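Local coordinates for protein amidase, hydantoinase/carbamoylase family (Paraburkholderia phymatum, PDB 6C0D) that probably hydrolyses N-carbamoyl-L-amino acids to the free amino acids, as a metal-dependent homodimeric amidase of the peptidase M20 family, at residues R241-I255 against S282-F294. Numbering follows the deposited sequence. Where two conformers were deposited one is given.
Sequences RRDAGAALVAFIAHI and SVVPGKAVLHLQF
Asp243 OD1 is gripped by two amides of the first helical turn: Ala246 N at 2.9 Å, from above the carboxylate plane, and more weakly Gly245 N. This N-cap starts helix 244-262; its part 244-255 lies on strand 287-294 at an axis distance of 7.0 Å and 29° from parallel, in the helix-covered sheet of the dimerisation (lid) domain of the M20 family, remote from the zinc site. The first amide of the helix, Ala244 N, instead donates across the contact to Pro285 O (2.9 Å, N-H...O angle 165°), tying the helix start to the break in strand 283-296. Because CG of Asp243 stands anti to its own N (chi1 -175°), the carboxylate lies against Val284 and Pro285, with Pro285 CD 3.5 Å from OD1; Val284 CG1 touches CB and OD2. The other Val284 methyl, CG2, sits over one face of the Arg241 guanidinium, towards its rim. That group is held by Ala233 O and Thr236 O through NH2, and by Thr270 of the second subunit through NH1, so this end of the contact borders the dimer interface. A classic beta bulge sets Gly286 and Lys287 opposite the single residue Asp277, and Ala244 CB rests on their backbone, 3.5 Å from Lys287 C. Beyond the bulge Ala288, Leu290 and Leu292, every second residue, point toward the helix. Ala288 CB packs against the first turn, 3.5 Å from Ala244 O, with Leu248 CD1 beside it. Leu248 CD1 also presses on the Val289 carbonyl. Leu290 CD2 touches both Leu248 CG and, at 3.6 Å, Ile252 CG1. Farther along, Ile255 CD1 and Leu292 CD2 meet tip to tip at 4.2 Å.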
ATOM      1  N   ARG A 241      -9.380   1.232  19.926  1.00 22.17           N
ATOM      2  CA  ARG A 241      -8.701   1.565  18.679  1.00 19.90           C
ATOM      3  C   ARG A 241      -9.614   2.261  17.685  1.00 23.13           C
ATOM      4  O   ARG A 241     -10.831   2.079  17.683  1.00 23.61           O
ATOM      5  CB  ARG A 241      -8.135   0.305  18.021  1.00 19.21           C
ATOM      6  CG  ARG A 241      -6.932  -0.196  18.783  1.00 17.73           C
ATOM      7  CD  ARG A 241      -6.339  -1.425  18.125  1.00 18.03           C
ATOM      8  NE  ARG A 241      -5.207  -1.850  18.950  1.00 19.81           N
ATOM      9  CZ  ARG A 241      -4.230  -2.619  18.513  1.00 18.12           C
ATOM     10  NH1 ARG A 241      -4.263  -3.065  17.254  1.00 16.98           N
ATOM     11  NH2 ARG A 241      -3.240  -2.956  19.354  1.00 18.63           N
ATOM     12  N   ARG A 242      -8.987   3.044  16.812  1.00 19.26           N
ATOM     13  CA  ARG A 242      -9.634   3.677  15.669  1.00 19.55           C
ATOM     14  C   ARG A 242      -8.742   3.377  14.463  1.00 19.73           C
ATOM     15  O   ARG A 242      -8.105   4.261  13.898  1.00 19.09           O
ATOM     16  CB  ARG A 242      -9.810   5.176  15.890  1.00 20.92           C
ATOM     17  CG  ARG A 242     -10.658   5.511  17.126  1.00 24.08           C
ATOM     18  CD  ARG A 242     -10.093   6.704  17.855  1.00 33.22           C
ATOM     19  NE  ARG A 242     -11.009   7.205  18.877  1.00 34.40           N
ATOM     20  CZ  ARG A 242     -11.972   8.083  18.626  1.00 39.25           C
ATOM     21  NH1 ARG A 242     -12.126   8.534  17.393  1.00 30.44           N
ATOM     22  NH2 ARG A 242     -12.770   8.511  19.605  1.00 30.72           N
ATOM     23  N   ASP A 243      -8.677   2.096  14.111  1.00 18.98           N
ATOM     24  CA  ASP A 243      -7.762   1.591  13.094  1.00 19.47           C
ATOM     25  C   ASP A 243      -8.322   1.914  11.708  1.00 16.87           C
ATOM     26  O   ASP A 243      -9.327   1.341  11.282  1.00 16.05           O
ATOM     27  CB  ASP A 243      -7.573   0.090  13.315  1.00 17.68           C
ATOM     28  CG  ASP A 243      -6.554  -0.537  12.388  1.00 20.32           C
ATOM     29  OD1 ASP A 243      -6.480  -0.154  11.189  1.00 18.35           O
ATOM     30  OD2 ASP A 243      -5.888  -1.492  12.865  1.00 20.62           O
ATOM     31  N   ALA A 244      -7.666   2.828  10.995  1.00 17.27           N
ATOM     32  CA  ALA A 244      -8.186   3.247   9.695  1.00 20.00           C
ATOM     33  C   ALA A 244      -8.123   2.123   8.669  1.00 17.58           C
ATOM     34  O   ALA A 244      -8.944   2.084   7.740  1.00 17.46           O
ATOM     35  CB  ALA A 244      -7.403   4.454   9.181  1.00 20.41           C
ATOM     36  N   GLY A 245      -7.129   1.242   8.775  1.00 16.26           N
ATOM     37  CA  GLY A 245      -7.045   0.133   7.829  1.00 15.53           C
ATOM     38  C   GLY A 245      -8.116  -0.914   8.063  1.00 16.28           C
ATOM     39  O   GLY A 245      -8.618  -1.525   7.117  1.00 16.53           O
ATOM     40  N   ALA A 246      -8.475  -1.147   9.325  1.00 15.79           N
ATOM     41  CA  ALA A 246      -9.564  -2.075   9.608  1.00 17.03           C
ATOM     42  C   ALA A 246     -10.891  -1.528   9.098  1.00 17.95           C
ATOM     43  O   ALA A 246     -11.723  -2.286   8.579  1.00 17.20           O
ATOM     44  CB  ALA A 246      -9.657  -2.349  11.108  1.00 16.54           C
ATOM     45  N   ALA A 247     -11.113  -0.217   9.258  1.00 15.72           N
ATOM     46  CA  ALA A 247     -12.297   0.405   8.673  1.00 15.28           C
ATOM     47  C   ALA A 247     -12.317   0.214   7.159  1.00 17.06           C
ATOM     48  O   ALA A 247     -13.338  -0.168   6.580  1.00 15.05           O
ATOM     49  CB  ALA A 247     -12.326   1.893   9.027  1.00 19.36           C
ATOM     50  N   LEU A 248     -11.183   0.463   6.506  1.00 15.83           N
ATOM     51  CA  LEU A 248     -11.128   0.343   5.051  1.00 14.90           C
ATOM     52  C   LEU A 248     -11.531  -1.055   4.601  1.00 16.14           C
ATOM     53  O   LEU A 248     -12.304  -1.221   3.645  1.00 17.01           O
ATOM     54  CB  LEU A 248      -9.711   0.675   4.569  1.00 18.52           C
ATOM     55  CG  LEU A 248      -9.429   0.625   3.057  1.00 18.13           C
ATOM     56  CD1 LEU A 248      -8.242   1.524   2.725  1.00 16.45           C
ATOM     57  CD2 LEU A 248      -9.122  -0.807   2.573  1.00 16.33           C
ATOM     58  N   VAL A 249     -10.982  -2.085   5.258  1.00 14.60           N
ATOM     59  CA  VAL A 249     -11.241  -3.468   4.862  0.51 18.20           C
ATOM     60  C   VAL A 249     -12.708  -3.816   5.075  1.00 19.12           C
ATOM     61  O   VAL A 249     -13.345  -4.493   4.257  1.00 17.12           O
ATOM     62  CB  VAL A 249     -10.301  -4.401   5.658  0.51 18.10           C
ATOM     63  CG1 VAL A 249     -10.829  -5.821   5.712  0.51 18.39           C
ATOM     64  CG2 VAL A 249      -8.895  -4.351   5.081  0.51 20.24           C
ATOM     65  N   ALA A 250     -13.270  -3.368   6.204  1.00 15.89           N
ATOM     66  CA  ALA A 250     -14.690  -3.607   6.457  1.00 16.38           C
ATOM     67  C   ALA A 250     -15.544  -2.909   5.401  1.00 19.00           C
ATOM     68  O   ALA A 250     -16.565  -3.440   4.949  1.00 18.58           O
ATOM     69  CB  ALA A 250     -15.068  -3.089   7.849  1.00 17.83           C
ATOM     70  N   PHE A 251     -15.138  -1.712   5.004  1.00 15.50           N
ATOM     71  CA  PHE A 251     -15.922  -0.955   4.038  1.00 16.46           C
ATOM     72  C   PHE A 251     -15.952  -1.661   2.689  1.00 21.16           C
ATOM     73  O   PHE A 251     -16.977  -1.636   2.002  1.00 15.93           O
ATOM     74  CB  PHE A 251     -15.358   0.459   3.909  1.00 15.16           C
ATOM     75  CG  PHE A 251     -16.328   1.443   3.261  1.00 18.45           C
ATOM     76  CD1 PHE A 251     -17.117   2.276   4.043  1.00 19.79           C
ATOM     77  CD2 PHE A 251     -16.480   1.479   1.887  1.00 18.81           C
ATOM     78  CE1 PHE A 251     -18.026   3.175   3.453  1.00 21.19           C
ATOM     79  CE2 PHE A 251     -17.402   2.369   1.294  1.00 20.38           C
ATOM     80  CZ  PHE A 251     -18.157   3.207   2.077  1.00 20.44           C
ATOM     81  N   ILE A 252     -14.860  -2.319   2.301  1.00 16.18           N
ATOM     82  CA  ILE A 252     -14.858  -3.000   1.009  1.00 16.17           C
ATOM     83  C   ILE A 252     -15.947  -4.061   0.976  1.00 17.02           C
ATOM     84  O   ILE A 252     -16.617  -4.245  -0.049  1.00 17.17           O
ATOM     85  CB  ILE A 252     -13.466  -3.585   0.701  1.00 15.74           C
ATOM     86  CG1 ILE A 252     -12.483  -2.450   0.387  1.00 14.65           C
ATOM     87  CG2 ILE A 252     -13.532  -4.566  -0.510  1.00 16.77           C
ATOM     88  CD1 ILE A 252     -10.993  -2.926   0.221  1.00 14.84           C
ATOM     89  N   ALA A 253     -16.171  -4.756   2.098  1.00 19.60           N
ATOM     90  CA  ALA A 253     -17.240  -5.753   2.107  1.00 20.23           C
ATOM     91  C   ALA A 253     -18.599  -5.099   1.902  1.00 20.35           C
ATOM     92  O   ALA A 253     -19.482  -5.688   1.270  1.00 19.74           O
ATOM     93  CB  ALA A 253     -17.234  -6.565   3.408  1.00 21.82           C
ATOM     94  N   HIS A 254     -18.804  -3.890   2.449  1.00 16.33           N
ATOM     95  CA  HIS A 254     -20.056  -3.181   2.169  1.00 15.91           C
ATOM     96  C   HIS A 254     -20.190  -2.833   0.694  1.00 17.98           C
ATOM     97  O   HIS A 254     -21.294  -2.903   0.134  1.00 19.60           O
ATOM     98  CB  HIS A 254     -20.153  -1.907   3.003  1.00 17.31           C
ATOM     99  CG  HIS A 254     -20.222  -2.161   4.473  1.00 25.65           C
ATOM    100  ND1 HIS A 254     -19.855  -1.219   5.407  1.00 39.97           N
ATOM    101  CD2 HIS A 254     -20.601  -3.255   5.173  1.00 33.14           C
ATOM    102  CE1 HIS A 254     -20.000  -1.721   6.621  1.00 31.53           C
ATOM    103  NE2 HIS A 254     -20.458  -2.952   6.508  1.00 32.20           N
ATOM    104  N   ILE A 255     -19.096  -2.406   0.058  1.00 17.33           N
ATOM    105  CA  ILE A 255     -19.151  -2.106  -1.376  1.00 17.56           C
ATOM    106  C   ILE A 255     -19.559  -3.350  -2.155  1.00 20.36           C
ATOM    107  O   ILE A 255     -20.438  -3.305  -3.032  1.00 18.50           O
ATOM    108  CB  ILE A 255     -17.791  -1.570  -1.868  1.00 17.09           C
ATOM    109  CG1 ILE A 255     -17.503  -0.176  -1.296  1.00 16.69           C
ATOM    110  CG2 ILE A 255     -17.737  -1.530  -3.430  1.00 15.68           C
ATOM    111  CD1 ILE A 255     -16.060   0.297  -1.562  1.00 18.03           C
ATOM    112  N   SER A 282       4.271  -2.059  13.872  1.00 22.39           N
ATOM    113  CA  SER A 282       3.906  -1.785  15.259  1.00 21.64           C
ATOM    114  C   SER A 282       3.081  -0.512  15.439  1.00 21.52           C
ATOM    115  O   SER A 282       2.999   0.006  16.559  1.00 21.88           O
ATOM    116  CB  SER A 282       5.162  -1.719  16.127  1.00 25.31           C
ATOM    117  OG  SER A 282       5.801  -2.986  16.161  1.00 25.96           O
ATOM    118  N   VAL A 283       2.459  -0.008  14.377  1.00 20.93           N
ATOM    119  CA  VAL A 283       1.618   1.184  14.468  1.00 19.34           C
ATOM    120  C   VAL A 283       0.235   0.879  13.897  1.00 18.51           C
ATOM    121  O   VAL A 283       0.106   0.540  12.714  1.00 21.78           O
ATOM    122  CB  VAL A 283       2.250   2.377  13.729  1.00 25.11           C
ATOM    123  CG1 VAL A 283       1.385   3.622  13.913  1.00 20.72           C
ATOM    124  CG2 VAL A 283       3.693   2.610  14.227  1.00 25.87           C
ATOM    125  N   VAL A 284      -0.793   1.003  14.734  1.00 20.42           N
ATOM    126  CA  VAL A 284      -2.180   1.001  14.275  1.00 17.38           C
ATOM    127  C   VAL A 284      -2.331   2.144  13.272  1.00 17.53           C
ATOM    128  O   VAL A 284      -2.041   3.295  13.626  1.00 20.13           O
ATOM    129  CB  VAL A 284      -3.148   1.178  15.460  1.00 17.71           C
ATOM    130  CG1 VAL A 284      -4.599   1.133  14.974  1.00 20.78           C
ATOM    131  CG2 VAL A 284      -2.862   0.136  16.560  1.00 20.19           C
ATOM    132  N   PRO A 285      -2.743   1.879  12.028  1.00 18.62           N
ATOM    133  CA  PRO A 285      -2.819   2.948  11.013  1.00 17.83           C
ATOM    134  C   PRO A 285      -3.832   4.015  11.399  1.00 20.15           C
ATOM    135  O   PRO A 285      -4.989   3.711  11.686  1.00 18.86           O
ATOM    136  CB  PRO A 285      -3.265   2.211   9.740  1.00 20.57           C
ATOM    137  CG  PRO A 285      -3.002   0.752   9.985  1.00 21.61           C
ATOM    138  CD  PRO A 285      -3.076   0.550  11.487  1.00 16.92           C
ATOM    139  N   GLY A 286      -3.403   5.276  11.352  1.00 18.66           N
ATOM    140  CA  GLY A 286      -4.303   6.384  11.627  1.00 21.71           C
ATOM    141  C   GLY A 286      -5.035   6.914  10.404  1.00 23.68           C
ATOM    142  O   GLY A 286      -6.025   7.649  10.524  1.00 22.66           O
ATOM    143  N   LYS A 287      -4.542   6.560   9.221  1.00 18.73           N
ATOM    144  CA  LYS A 287      -5.169   6.928   7.956  1.00 18.37           C
ATOM    145  C   LYS A 287      -5.021   5.776   6.977  1.00 20.97           C
ATOM    146  O   LYS A 287      -4.075   4.990   7.063  1.00 20.64           O
ATOM    147  CB  LYS A 287      -4.554   8.193   7.335  1.00 20.28           C
ATOM    148  CG  LYS A 287      -4.733   9.458   8.170  1.00 29.99           C
ATOM    149  CD  LYS A 287      -4.094  10.670   7.481  1.00 36.41           C
ATOM    150  CE  LYS A 287      -4.267  11.937   8.320  1.00 54.54           C
ATOM    151  NZ  LYS A 287      -3.535  13.112   7.747  1.00 61.36           N
ATOM    152  N   ALA A 288      -5.954   5.701   6.028  1.00 18.41           N
ATOM    153  CA  ALA A 288      -5.951   4.654   5.018  1.00 18.21           C
ATOM    154  C   ALA A 288      -6.732   5.163   3.813  1.00 17.10           C
ATOM    155  O   ALA A 288      -7.698   5.919   3.968  1.00 22.55           O
ATOM    156  CB  ALA A 288      -6.569   3.360   5.546  1.00 16.41           C
ATOM    157  N   VAL A 289      -6.335   4.733   2.617  1.00 18.05           N
ATOM    158  CA  VAL A 289      -7.015   5.157   1.395  0.76 18.83           C
ATOM    159  C   VAL A 289      -7.075   3.983   0.429  1.00 22.41           C
ATOM    160  O   VAL A 289      -6.129   3.192   0.323  1.00 18.43           O
ATOM    161  CB  VAL A 289      -6.317   6.384   0.756  0.76 19.53           C
ATOM    162  CG1 VAL A 289      -4.878   6.058   0.413  0.76 22.90           C
ATOM    163  CG2 VAL A 289      -7.078   6.856  -0.503  0.76 24.58           C
ATOM    164  N   LEU A 290      -8.213   3.846  -0.253  1.00 16.37           N
ATOM    165  CA  LEU A 290      -8.315   2.881  -1.335  1.00 18.88           C
ATOM    166  C   LEU A 290      -8.688   3.626  -2.609  1.00 18.92           C
ATOM    167  O   LEU A 290      -9.288   4.705  -2.563  1.00 20.54           O
ATOM    168  CB  LEU A 290      -9.344   1.767  -1.044  1.00 19.16           C
ATOM    169  CG  LEU A 290     -10.853   2.076  -0.938  1.00 19.52           C
ATOM    170  CD1 LEU A 290     -11.536   2.287  -2.325  1.00 16.47           C
ATOM    171  CD2 LEU A 290     -11.544   0.941  -0.218  1.00 21.06           C
ATOM    172  N   HIS A 291      -8.325   3.040  -3.739  1.00 16.75           N
ATOM    173  CA  HIS A 291      -8.766   3.502  -5.046  1.00 19.38           C
ATOM    174  C   HIS A 291      -9.787   2.509  -5.587  1.00 15.83           C
ATOM    175  O   HIS A 291      -9.541   1.294  -5.575  1.00 17.71           O
ATOM    176  CB  HIS A 291      -7.574   3.633  -5.996  1.00 22.10           C
ATOM    177  CG  HIS A 291      -6.560   4.641  -5.547  1.00 30.21           C
ATOM    178  ND1 HIS A 291      -5.618   5.182  -6.397  1.00 47.02           N
ATOM    179  CD2 HIS A 291      -6.342   5.207  -4.338  1.00 40.24           C
ATOM    180  CE1 HIS A 291      -4.875   6.049  -5.731  1.00 44.81           C
ATOM    181  NE2 HIS A 291      -5.295   6.083  -4.481  1.00 35.50           N
ATOM    182  N   LEU A 292     -10.938   3.023  -6.030  1.00 17.71           N
ATOM    183  CA  LEU A 292     -12.057   2.217  -6.492  1.00 16.14           C
ATOM    184  C   LEU A 292     -12.414   2.638  -7.911  1.00 20.79           C
ATOM    185  O   LEU A 292     -12.510   3.837  -8.199  1.00 19.57           O
ATOM    186  CB  LEU A 292     -13.290   2.396  -5.594  1.00 14.99           C
ATOM    187  CG  LEU A 292     -14.578   1.697  -6.032  1.00 18.80           C
ATOM    188  CD1 LEU A 292     -14.428   0.179  -5.828  1.00 17.98           C
ATOM    189  CD2 LEU A 292     -15.776   2.222  -5.260  1.00 19.82           C
ATOM    190  N   GLN A 293     -12.607   1.660  -8.785  1.00 17.22           N
ATOM    191  CA  GLN A 293     -13.097   1.919 -10.136  1.00 17.27           C
ATOM    192  C   GLN A 293     -14.314   1.042 -10.356  1.00 16.98           C
ATOM    193  O   GLN A 293     -14.376  -0.066  -9.828  1.00 18.20           O
ATOM    194  CB  GLN A 293     -12.030   1.589 -11.186  1.00 16.64           C
ATOM    195  CG  GLN A 293     -12.445   1.893 -12.631  1.00 16.42           C
ATOM    196  CD  GLN A 293     -11.365   1.445 -13.598  1.00 20.63           C
ATOM    197  OE1 GLN A 293     -11.386   0.317 -14.076  1.00 18.86           O
ATOM    198  NE2 GLN A 293     -10.392   2.318 -13.853  1.00 20.38           N
ATOM    199  N   PHE A 294     -15.289   1.527 -11.129  1.00 16.06           N
ATOM    200  CA  PHE A 294     -16.324   0.606 -11.576  1.00 18.51           C
ATOM    201  C   PHE A 294     -16.829   1.037 -12.948  1.00 19.42           C
ATOM    202  O   PHE A 294     -16.691   2.196 -13.358  1.00 16.11           O
ATOM    203  CB  PHE A 294     -17.482   0.444 -10.565  1.00 14.73           C
ATOM    204  CG  PHE A 294     -18.143   1.731 -10.118  1.00 19.44           C
ATOM    205  CD1 PHE A 294     -17.676   2.406  -8.991  1.00 20.63           C
ATOM    206  CD2 PHE A 294     -19.284   2.215 -10.767  1.00 17.20           C
ATOM    207  CE1 PHE A 294     -18.309   3.569  -8.537  1.00 24.87           C
ATOM    208  CE2 PHE A 294     -19.926   3.388 -10.315  1.00 20.73           C
ATOM    209  CZ  PHE A 294     -19.436   4.057  -9.198  1.00 25.08           C
TER